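Local atomic coordinates of B-agarase (Saccharophagus degradans, PDB entry 4BQ2), a protein that hydrolyses beta-1,4 linkages of agarose as a family 50 glycoside hydrolase, working as an exo-beta-agarase. Residues T298-D303 with T333-S338; E318-M324 with Y359-S364; F345-P349 with A375-Y379. All blocks are in the same frame, centred on the assembly; numbering follows the deposited sequence. Where two conformers were deposited one is given.

Overall arrangement
All three contacts belong to one four-stranded antiparallel sheet and the loops around it. Contact 1 pairs outermost strand 335-336 with 296-301; contact 2 sets the loop 318-324 against 359-362, the strand at the other margin; contact 3 lays the loop 345-349 on the end of inner strand 373-376 and the start of helix 378-387. Each is partly buried; exposed residues take part in contact 1 (Asp303, Leu336, Ala337) and contact 2 (Gly322), none in contact 3. The chemistry shifts accordingly: contact 1 mixes strand bonds with a cation-pi stack, contact 2 is ionic and water-bridged, and contact 3 is aromatic and apolar. Tyr361 OH of contact 2 bonds Asp301 of contact 1, and its Tyr359 OH bonds Pro349 of contact 3.

Contact 1: residues T298-D303 with T333-S338; sequences TGYDYD and TRHLAS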
loop_
_atom_site.group_PDB
_atom_site.type_symbol
_atom_site.label_atom_id
_atom_site.label_comp_id
_atom_site.label_asym_id
_atom_site.label_seq_id
_atom_site.Cartn_x
_atom_site.Cartn_y
_atom_site.Cartn_z
ATOM N N THR A 298 -1.401 18.277 -12.560
ATOM C CA THR A 298 -0.877 19.647 -12.696
ATOM C C THR A 298 -1.831 20.757 -12.261
ATOM O O THR A 298 -1.403 21.899 -11.990
ATOM C CB THR A 298 -0.445 19.980 -14.132
ATOM O OG1 THR A 298 -1.589 19.947 -14.987
ATOM C CG2 THR A 298 0.630 19.010 -14.644
ATOM N N GLY A 299 -3.120 20.440 -12.214
ATOM C CA GLY A 299 -4.130 21.434 -11.937
ATOM C C GLY A 299 -4.753 22.001 -13.196
ATOM O O GLY A 299 -5.652 22.843 -13.106
ATOM N N TYR A 300 -4.292 21.557 -14.368
ATOM C CA TYR A 300 -4.948 21.946 -15.619
ATOM C C TYR A 300 -5.925 20.886 -16.161
ATOM O O TYR A 300 -5.871 19.695 -15.781
ATOM C CB TYR A 300 -3.910 22.351 -16.665
ATOM C CG TYR A 300 -3.119 23.587 -16.259
ATOM C CD1 TYR A 300 -2.045 23.486 -15.381
ATOM C CD2 TYR A 300 -3.470 24.860 -16.734
ATOM C CE1 TYR A 300 -1.321 24.605 -14.995
ATOM C CE2 TYR A 300 -2.758 25.985 -16.352
ATOM C CZ TYR A 300 -1.678 25.846 -15.483
ATOM O OH TYR A 300 -0.945 26.940 -15.084
ATOM N N ASP A 301 -6.813 21.325 -17.059
ATOM C CA ASP A 301 -7.771 20.451 -17.694
ATOM C C ASP A 301 -7.912 20.810 -19.174
ATOM O O ASP A 301 -7.470 21.879 -19.614
ATOM C CB ASP A 301 -9.118 20.467 -16.947
ATOM C CG ASP A 301 -9.879 19.146 -17.074
ATOM O OD1 ASP A 301 -9.451 18.244 -17.847
ATOM O OD2 ASP A 301 -10.924 19.003 -16.397
ATOM N N TYR A 302 -8.456 19.881 -19.943
ATOM C CA TYR A 302 -8.611 20.060 -21.375
ATOM C C TYR A 302 -10.095 20.064 -21.710
ATOM O O TYR A 302 -10.910 19.536 -20.941
ATOM C CB TYR A 302 -7.922 18.924 -22.143
ATOM C CG TYR A 302 -6.423 18.776 -21.875
ATOM C CD1 TYR A 302 -5.619 19.888 -21.611
ATOM C CD2 TYR A 302 -5.810 17.517 -21.898
ATOM C CE1 TYR A 302 -4.254 19.747 -21.363
ATOM C CE2 TYR A 302 -4.450 17.378 -21.646
ATOM C CZ TYR A 302 -3.681 18.502 -21.388
ATOM O OH TYR A 302 -2.334 18.368 -21.153
ATOM N N ASP A 303 -10.472 20.677 -22.828
ATOM C CA ASP A 303 -11.882 20.643 -23.208
ATOM C C ASP A 303 -12.197 19.245 -23.763
ATOM O O ASP A 303 -11.508 18.729 -24.649
ATOM C CB ASP A 303 -12.268 21.817 -24.124
ATOM C CG ASP A 303 -12.506 23.130 -23.337
ATOM O OD1 ASP A 303 -13.570 23.276 -22.695
ATOM O OD2 ASP A 303 -11.628 24.019 -23.349
ATOM N N THR A 333 -6.338 23.868 -25.681
ATOM C CA THR A 333 -7.584 24.159 -24.948
ATOM C C THR A 333 -7.358 24.163 -23.433
ATOM O O THR A 333 -8.278 24.374 -22.647
ATOM C CB THR A 333 -8.699 23.140 -25.245
ATOM O OG1 THR A 333 -8.432 21.891 -24.561
ATOM C CG2 THR A 333 -8.888 22.932 -26.765
ATOM N N ARG A 334 -6.109 23.951 -23.041
ATOM C CA ARG A 334 -5.730 23.849 -21.634
ATOM C C ARG A 334 -6.147 25.045 -20.755
ATOM O O ARG A 334 -6.017 26.213 -21.150
ATOM C CB ARG A 334 -4.247 23.564 -21.615
ATOM C CG ARG A 334 -3.435 23.938 -20.410
ATOM C CD ARG A 334 -2.040 23.499 -20.811
ATOM N NE ARG A 334 -1.329 22.889 -19.706
ATOM C CZ ARG A 334 -0.578 23.572 -18.860
ATOM N NH1 ARG A 334 -0.445 24.893 -19.010
ATOM N NH2 ARG A 334 0.052 22.932 -17.882
ATOM N N HIS A 335 -6.690 24.736 -19.580
ATOM C CA HIS A 335 -7.244 25.753 -18.667
ATOM C C HIS A 335 -7.086 25.333 -17.213
ATOM O O HIS A 335 -7.038 24.134 -16.890
ATOM C CB HIS A 335 -8.729 26.089 -18.980
ATOM C CG HIS A 335 -9.673 24.937 -18.782
ATOM N ND1 HIS A 335 -10.037 24.084 -19.804
ATOM C CD2 HIS A 335 -10.316 24.491 -17.673
ATOM C CE1 HIS A 335 -10.870 23.169 -19.336
ATOM N NE2 HIS A 335 -11.048 23.390 -18.045
ATOM N N LEU A 336 -7.014 26.330 -16.340
ATOM C CA LEU A 336 -6.878 26.104 -14.917
ATOM C C LEU A 336 -8.153 25.517 -14.325
ATOM O O LEU A 336 -9.248 26.030 -14.538
ATOM C CB LEU A 336 -6.498 27.419 -14.221
ATOM C CG LEU A 336 -5.816 27.374 -12.847
ATOM C CD1 LEU A 336 -4.515 26.584 -12.927
ATOM C CD2 LEU A 336 -5.578 28.779 -12.280
ATOM N N ALA A 337 -8.003 24.417 -13.598
ATOM C CA ALA A 337 -9.108 23.813 -12.855
ATOM C C ALA A 337 -8.787 23.804 -11.358
ATOM O O ALA A 337 -9.677 23.889 -10.520
ATOM C CB ALA A 337 -9.392 22.403 -13.364
ATOM N N SER A 338 -7.503 23.724 -11.025
ATOM C CA SER A 338 -7.097 23.816 -9.634
ATOM C C SER A 338 -5.914 24.737 -9.468
ATOM O O SER A 338 -4.762 24.335 -9.710
ATOM C CB SER A 338 -6.799 22.439 -9.035
ATOM O OG SER A 338 -6.408 22.579 -7.680
#
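With CG of Arg334 turned anti to the backbone N (chi1 155°) and that of Tyr300 beside its own N (chi1 -64°), the guanidinium and the phenol ring come to lie one on the other. The planes are 15° apart and Arg334 CZ stands 3.7 Å from the centroid of the Tyr300 ring, a cation-pi stack, with NH2 nearer the rim over CD1. The opposite face of the ring takes Leu336 CD1 in a CH-pi contact, 4.1 Å from the Tyr300 centroid, so the phenol is sandwiched between a charged plane and a methyl. Tyr302 meets the root of the same arginine, its ring edge against Arg334 CB.

Behind these side chains runs a short antiparallel ladder. Asp301 and His335 form the hydrogen-bonded pair, Asp301 N to His335 O at 2.8 Å and His335 N to Asp301 O at 3.0 Å; Tyr300 and Leu336 make the non-hydrogen-bonded pair next to it. One end closes on Gly299 O, which accepts from Ala337 N and Ser338 N, both 2.9 Å away, just where Ser338 N-caps helix 339-342. At the other, Asp303 N gives a nearly straight bond to Thr333 OG1, which also hydrogen-bonds Ser330 O. The His335 ring lays one face over Asp301 O.

Asp301 OD2 forms a salt bridge with Arg372 and OD1 bonds Tyr361 OH. Glu374 on strand 373-376 receives Arg334 NE in a salt bridge and Tyr302 OH in a hydrogen bond. This carboxylate probably balances the charge held over the Tyr300 ring, and with the stack it fixes the guanidinium's rotation.

Contact 2: residues E318-M324 with Y359-S364; sequences EDSKGLM and YNYRRS
The loop 318-324 opens with a 3-10 turn, Lys321 N bonding back to Glu318 O, and then approaches strand 359-362 most closely at Met324 and Asn360, whose CA atoms are 4.9 Å apart. There Met324 N donates to Asn360 OD1 (2.9 Å, 173°), while Asn360 ND2 bonds Ser295 OG, which sets the way the amide is turned.

Arg363 grips Glu318 side-on: NE reaches OE2 of Glu318 at 2.8 Å, almost straight and in the guanidinium plane, while NH2 takes the syn lone pair of Glu318 OE1 at 3.0 Å. The backbone N of Arg363 also donates to Glu318 OE2, from the same face of the carboxylate as NE, and a water shared with Tyr361 O and Arg362 NH1 adds a third donor to that oxygen. Met324 CE sits over the centre of the Arg363 guanidinium, 3.4 Å from CZ of that arginine.

Arg362, bent at chi2 (-50°), turns its guanidinium toward the loop carbonyls. NH1 bonds Gly322 O at 2.9 Å and NH2 bonds Lys321 O at 3.0 Å, both arriving above the carbonyl planes; Glu318 O lies over one guanidinium face and Asn360 ND2 over the other. A second water links Arg362 NE to Asp319 O.

Arg310 gives Glu318 a further salt bridge, and Ser292 O takes another bond from Arg362. Strand 359-362 also pairs with strand 373-376, while the loop leads on to helix 328-332.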
loop_
_atom_site.group_PDB
_atom_site.type_symbol
_atom_site.label_atom_id
_atom_site.label_comp_id
_atom_site.label_asym_id
_atom_site.label_seq_id
_atom_site.Cartn_x
_atom_site.Cartn_y
_atom_site.Cartn_z
ATOM N N GLU A 318 -8.177 2.600 -15.546
ATOM C CA GLU A 318 -7.563 3.877 -15.923
ATOM C C GLU A 318 -6.240 4.088 -15.205
ATOM O O GLU A 318 -5.269 4.521 -15.815
ATOM C CB GLU A 318 -8.531 5.050 -15.666
ATOM C CG GLU A 318 -8.008 6.409 -16.165
ATOM C CD GLU A 318 -8.040 6.581 -17.697
ATOM O OE1 GLU A 318 -8.348 5.589 -18.428
ATOM O OE2 GLU A 318 -7.739 7.717 -18.183
ATOM N N ASP A 319 -6.194 3.749 -13.916
ATOM C CA ASP A 319 -4.967 3.866 -13.124
ATOM C C ASP A 319 -3.750 3.105 -13.718
ATOM O O ASP A 319 -2.596 3.502 -13.536
ATOM C CB ASP A 319 -5.247 3.408 -11.687
ATOM C CG ASP A 319 -5.555 1.927 -11.604
ATOM O OD1 ASP A 319 -4.588 1.124 -11.428
ATOM O OD2 ASP A 319 -6.751 1.576 -11.705
ATOM N N SER A 320 -4.027 2.032 -14.463
ATOM C CA SER A 320 -2.992 1.120 -14.971
ATOM C C SER A 320 -2.794 1.271 -16.480
ATOM O O SER A 320 -2.013 0.531 -17.080
ATOM C CB SER A 320 -3.336 -0.346 -14.626
ATOM O OG SER A 320 -3.288 -0.562 -13.224
ATOM N N LYS A 321 -3.445 2.272 -17.077
ATOM C CA LYS A 321 -3.260 2.565 -18.500
ATOM C C LYS A 321 -1.886 3.147 -18.775
ATOM O O LYS A 321 -1.240 3.683 -17.883
ATOM C CB LYS A 321 -4.354 3.511 -19.028
ATOM C CG LYS A 321 -5.743 2.875 -18.985
ATOM C CD LYS A 321 -5.966 1.925 -20.148
ATOM C CE LYS A 321 -6.296 2.685 -21.440
ATOM N NZ LYS A 321 -6.443 1.740 -22.585
ATOM N N GLY A 322 -1.432 3.030 -20.015
ATOM C CA GLY A 322 -0.203 3.733 -20.406
ATOM C C GLY A 322 -0.402 5.227 -20.181
ATOM O O GLY A 322 -1.556 5.693 -20.097
ATOM N N LEU A 323 0.699 5.972 -20.076
ATOM C CA LEU A 323 0.639 7.450 -20.108
ATOM C C LEU A 323 0.008 7.924 -21.440
ATOM O O LEU A 323 0.400 7.468 -22.521
ATOM C CB LEU A 323 2.020 8.084 -19.884
ATOM C CG LEU A 323 2.683 7.896 -18.501
ATOM C CD1 LEU A 323 4.002 8.661 -18.401
ATOM C CD2 LEU A 323 1.751 8.317 -17.367
ATOM N N MET A 324 -0.986 8.808 -21.353
ATOM C CA MET A 324 -1.747 9.207 -22.544
ATOM C C MET A 324 -1.022 10.297 -23.341
ATOM O O MET A 324 -0.689 11.351 -22.795
ATOM C CB MET A 324 -3.149 9.684 -22.155
ATOM C CG MET A 324 -4.034 9.995 -23.358
ATOM S SD MET A 324 -5.613 10.767 -22.944
ATOM C CE MET A 324 -6.498 9.428 -22.167
ATOM N N TYR A 359 3.732 14.872 -20.601
ATOM C CA TYR A 359 2.371 15.112 -20.137
ATOM C C TYR A 359 1.524 13.840 -20.231
ATOM O O TYR A 359 1.766 12.973 -21.075
ATOM C CB TYR A 359 1.712 16.237 -20.923
ATOM C CG TYR A 359 2.130 17.620 -20.460
ATOM C CD1 TYR A 359 1.749 18.099 -19.204
ATOM C CD2 TYR A 359 2.887 18.466 -21.291
ATOM C CE1 TYR A 359 2.130 19.367 -18.777
ATOM C CE2 TYR A 359 3.267 19.728 -20.864
ATOM C CZ TYR A 359 2.877 20.172 -19.612
ATOM O OH TYR A 359 3.261 21.432 -19.188
ATOM N N ASN A 360 0.545 13.751 -19.340
ATOM C CA ASN A 360 -0.375 12.626 -19.243
ATOM C C ASN A 360 -1.767 13.230 -19.061
ATOM O O ASN A 360 -1.903 14.422 -18.703
ATOM C CB ASN A 360 0.013 11.752 -18.032
ATOM C CG ASN A 360 -0.912 10.546 -17.835
ATOM O OD1 ASN A 360 -1.438 9.977 -18.793
ATOM N ND2 ASN A 360 -1.100 10.146 -16.582
ATOM N N TYR A 361 -2.796 12.435 -19.330
ATOM C CA TYR A 361 -4.153 12.821 -18.958
ATOM C C TYR A 361 -4.869 11.628 -18.329
ATOM O O TYR A 361 -4.914 10.546 -18.922
ATOM C CB TYR A 361 -4.949 13.342 -20.157
ATOM C CG TYR A 361 -6.258 13.961 -19.721
ATOM C CD1 TYR A 361 -6.326 15.317 -19.367
ATOM C CD2 TYR A 361 -7.424 13.190 -19.610
ATOM C CE1 TYR A 361 -7.521 15.879 -18.943
ATOM C CE2 TYR A 361 -8.626 13.757 -19.177
ATOM C CZ TYR A 361 -8.659 15.101 -18.838
ATOM O OH TYR A 361 -9.842 15.673 -18.398
ATOM N N ARG A 362 -5.435 11.816 -17.142
ATOM C CA ARG A 362 -6.250 10.759 -16.546
ATOM C C ARG A 362 -7.733 11.139 -16.598
ATOM O O ARG A 362 -8.081 12.278 -16.332
ATOM C CB ARG A 362 -5.775 10.465 -15.120
ATOM C CG ARG A 362 -4.431 9.739 -15.054
ATOM C CD ARG A 362 -4.385 8.501 -15.961
ATOM N NE ARG A 362 -3.240 7.631 -15.667
ATOM C CZ ARG A 362 -2.620 6.862 -16.558
ATOM N NH1 ARG A 362 -2.993 6.841 -17.844
ATOM N NH2 ARG A 362 -1.586 6.119 -16.162
ATOM N N ARG A 363 -8.601 10.194 -16.961
ATOM C CA ARG A 363 -10.031 10.504 -17.135
ATOM C C ARG A 363 -10.815 10.215 -15.870
ATOM O O ARG A 363 -11.989 10.560 -15.766
ATOM C CB ARG A 363 -10.597 9.775 -18.353
ATOM C CG ARG A 363 -9.860 10.153 -19.633
ATOM C CD ARG A 363 -10.096 9.116 -20.712
ATOM N NE ARG A 363 -9.156 7.993 -20.597
ATOM C CZ ARG A 363 -8.890 7.122 -21.572
ATOM N NH1 ARG A 363 -9.486 7.224 -22.771
ATOM N NH2 ARG A 363 -8.016 6.143 -21.356
ATOM N N SER A 364 -10.146 9.621 -14.891
ATOM C CA SER A 364 -10.755 9.386 -13.585
ATOM C C SER A 364 -9.666 9.401 -12.512
ATOM O O SER A 364 -8.470 9.442 -12.829
ATOM C CB SER A 364 -11.497 8.053 -13.562
ATOM O OG SER A 364 -10.584 7.003 -13.822
HETATM O O HOH W 1 -5.198 7.805 -19.283
HETATM O O HOH W 2 -2.673 6.347 -13.240
#

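Contact 3: residues F345-P349 with A375-Y379; sequences FNWLP and AYSFY
Pro349 and Tyr376 meet from opposite directions, the proline laying its CD methylene over one face of the phenol. Pro349 CD stands 4.2 Å from the Tyr376 centroid, 28° off the normal, a CH-pi contact, and Pro349 CG comes nearer the rim, 3.5 Å from CE1 of Tyr376. The tyrosine is presented to the loop by its first torsion, which sets CG opposite the backbone N (chi1 -171°) and carries the ring toward the loop.

Leu348 runs past Tyr376 in the opposite sense. Its CD2 methyl fits into the angle between the two aromatic residues of the other segment, 4.0 Å from Tyr376 CB and 3.9 Å from Phe378 CZ; against Phe378 the leucine lies at about a right angle. Phe378 in turn places one face against Tyr376 of its own segment, with Tyr376 CD2 over the centre of the ring. Its edge points into the loop: Trp347 O lies in the ring plane, 3.9 Å from Phe378 CZ, and Phe378 CE1 lies near the indole plane, at its edge by CE3. Phe345 meets the same rim, its CD1 3.9 Å from CE2 of Phe378. Trp347 also reaches the hydroxyl end of the tyrosine, where CZ3 lies 3.9 Å from Tyr376 OH.

That hydroxyl is hydrogen-bonded to Leu355 O, and Tyr359 meets the Tyr376 ring edge-to-face, so the phenol is fixed on several sides. Ser377, between Tyr376 and Phe378, N-caps helix 378-387 through Ser380 N. No hydrogen bond crosses between the segments 345-349 and 375-379: the loop is held to the strand-to-helix junction by dispersion and one CH-pi contact on a ring face, a cohesion that rests on shape more than on charge.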
loop_
_atom_site.group_PDB
_atom_site.type_symbol
_atom_site.label_atom_id
_atom_site.label_comp_id
_atom_site.label_asym_id
_atom_site.label_seq_id
_atom_site.Cartn_x
_atom_site.Cartn_y
_atom_site.Cartn_z
ATOM N N PHE A 345 3.921 23.868 -8.827
ATOM C CA PHE A 345 4.977 23.552 -9.815
ATOM C C PHE A 345 5.812 24.728 -10.264
ATOM O O PHE A 345 5.263 25.685 -10.836
ATOM C CB PHE A 345 4.393 22.806 -11.025
ATOM C CG PHE A 345 3.644 21.558 -10.631
ATOM C CD1 PHE A 345 4.343 20.367 -10.350
ATOM C CD2 PHE A 345 2.264 21.581 -10.483
ATOM C CE1 PHE A 345 3.652 19.219 -9.951
ATOM C CE2 PHE A 345 1.573 20.435 -10.081
ATOM C CZ PHE A 345 2.270 19.257 -9.824
ATOM N N ASN A 346 7.129 24.650 -10.037
ATOM C CA ASN A 346 8.004 25.759 -10.423
ATOM C C ASN A 346 8.239 25.758 -11.933
ATOM O O ASN A 346 8.540 26.802 -12.515
ATOM C CB ASN A 346 9.355 25.737 -9.701
ATOM C CG ASN A 346 9.289 26.292 -8.278
ATOM O OD1 ASN A 346 8.317 26.905 -7.878
ATOM N ND2 ASN A 346 10.323 26.041 -7.516
ATOM N N TRP A 347 8.126 24.584 -12.558
ATOM C CA TRP A 347 8.351 24.483 -14.003
ATOM C C TRP A 347 7.474 23.424 -14.617
ATOM O O TRP A 347 7.488 22.272 -14.172
ATOM C CB TRP A 347 9.817 24.138 -14.289
ATOM C CG TRP A 347 10.145 23.925 -15.764
ATOM C CD1 TRP A 347 10.513 24.890 -16.660
ATOM C CD2 TRP A 347 10.154 22.677 -16.496
ATOM N NE1 TRP A 347 10.758 24.327 -17.896
ATOM C CE2 TRP A 347 10.543 22.974 -17.824
ATOM C CE3 TRP A 347 9.881 21.340 -16.154
ATOM C CZ2 TRP A 347 10.670 21.977 -18.818
ATOM C CZ3 TRP A 347 9.998 20.358 -17.129
ATOM C CH2 TRP A 347 10.392 20.681 -18.450
ATOM N N LEU A 348 6.721 23.806 -15.645
ATOM C CA LEU A 348 6.050 22.834 -16.517
ATOM C C LEU A 348 6.307 23.270 -17.964
ATOM O O LEU A 348 6.314 24.471 -18.249
ATOM C CB LEU A 348 4.558 22.753 -16.220
ATOM C CG LEU A 348 4.141 22.091 -14.900
ATOM C CD1 LEU A 348 2.662 22.334 -14.669
ATOM C CD2 LEU A 348 4.446 20.593 -14.925
ATOM N N PRO A 349 6.581 22.310 -18.869
ATOM C CA PRO A 349 6.969 22.675 -20.239
ATOM C C PRO A 349 5.843 23.203 -21.137
ATOM O O PRO A 349 4.696 22.785 -21.000
ATOM C CB PRO A 349 7.528 21.347 -20.807
ATOM C CG PRO A 349 6.836 20.275 -20.004
ATOM C CD PRO A 349 6.746 20.861 -18.619
ATOM N N ALA A 375 -1.774 15.605 -16.189
ATOM C CA ALA A 375 -0.757 15.198 -15.236
ATOM C C ALA A 375 0.621 15.276 -15.923
ATOM O O ALA A 375 0.697 15.373 -17.155
ATOM C CB ALA A 375 -1.077 13.803 -14.697
ATOM N N TYR A 376 1.700 15.320 -15.151
ATOM C CA TYR A 376 3.027 15.326 -15.755
ATOM C C TYR A 376 3.890 14.304 -15.046
ATOM O O TYR A 376 3.817 14.168 -13.821
ATOM C CB TYR A 376 3.677 16.726 -15.708
ATOM C CG TYR A 376 4.976 16.852 -16.508
ATOM C CD1 TYR A 376 4.937 17.026 -17.888
ATOM C CD2 TYR A 376 6.224 16.796 -15.880
ATOM C CE1 TYR A 376 6.098 17.151 -18.640
ATOM C CE2 TYR A 376 7.400 16.909 -16.620
ATOM C CZ TYR A 376 7.322 17.100 -18.010
ATOM O OH TYR A 376 8.458 17.217 -18.791
ATOM N N SER A 377 4.657 13.545 -15.827
ATOM C CA SER A 377 5.604 12.582 -15.273
ATOM C C SER A 377 7.023 13.139 -15.307
ATOM O O SER A 377 7.709 13.081 -16.343
ATOM C CB SER A 377 5.540 11.230 -16.023
ATOM O OG SER A 377 6.527 10.369 -15.453
ATOM N N PHE A 378 7.463 13.679 -14.178
ATOM C CA PHE A 378 8.837 14.143 -14.043
ATOM C C PHE A 378 9.852 12.992 -14.203
ATOM O O PHE A 378 10.910 13.169 -14.823
ATOM C CB PHE A 378 9.027 14.879 -12.723
ATOM C CG PHE A 378 8.365 16.226 -12.707
ATOM C CD1 PHE A 378 9.018 17.342 -13.251
ATOM C CD2 PHE A 378 7.087 16.382 -12.167
ATOM C CE1 PHE A 378 8.384 18.591 -13.244
ATOM C CE2 PHE A 378 6.466 17.625 -12.158
ATOM C CZ PHE A 378 7.113 18.719 -12.700
ATOM N N TYR A 379 9.523 11.824 -13.659
ATOM C CA TYR A 379 10.394 10.635 -13.832
ATOM C C TYR A 379 10.623 10.334 -15.326
ATOM O O TYR A 379 11.758 10.157 -15.773
ATOM C CB TYR A 379 9.801 9.407 -13.096
ATOM C CG TYR A 379 10.663 8.162 -13.157
ATOM C CD1 TYR A 379 11.689 7.957 -12.248
ATOM C CD2 TYR A 379 10.446 7.183 -14.131
ATOM C CE1 TYR A 379 12.485 6.820 -12.299
ATOM C CE2 TYR A 379 11.240 6.040 -14.195
ATOM C CZ TYR A 379 12.260 5.872 -13.276
ATOM O OH TYR A 379 13.042 4.743 -13.340
#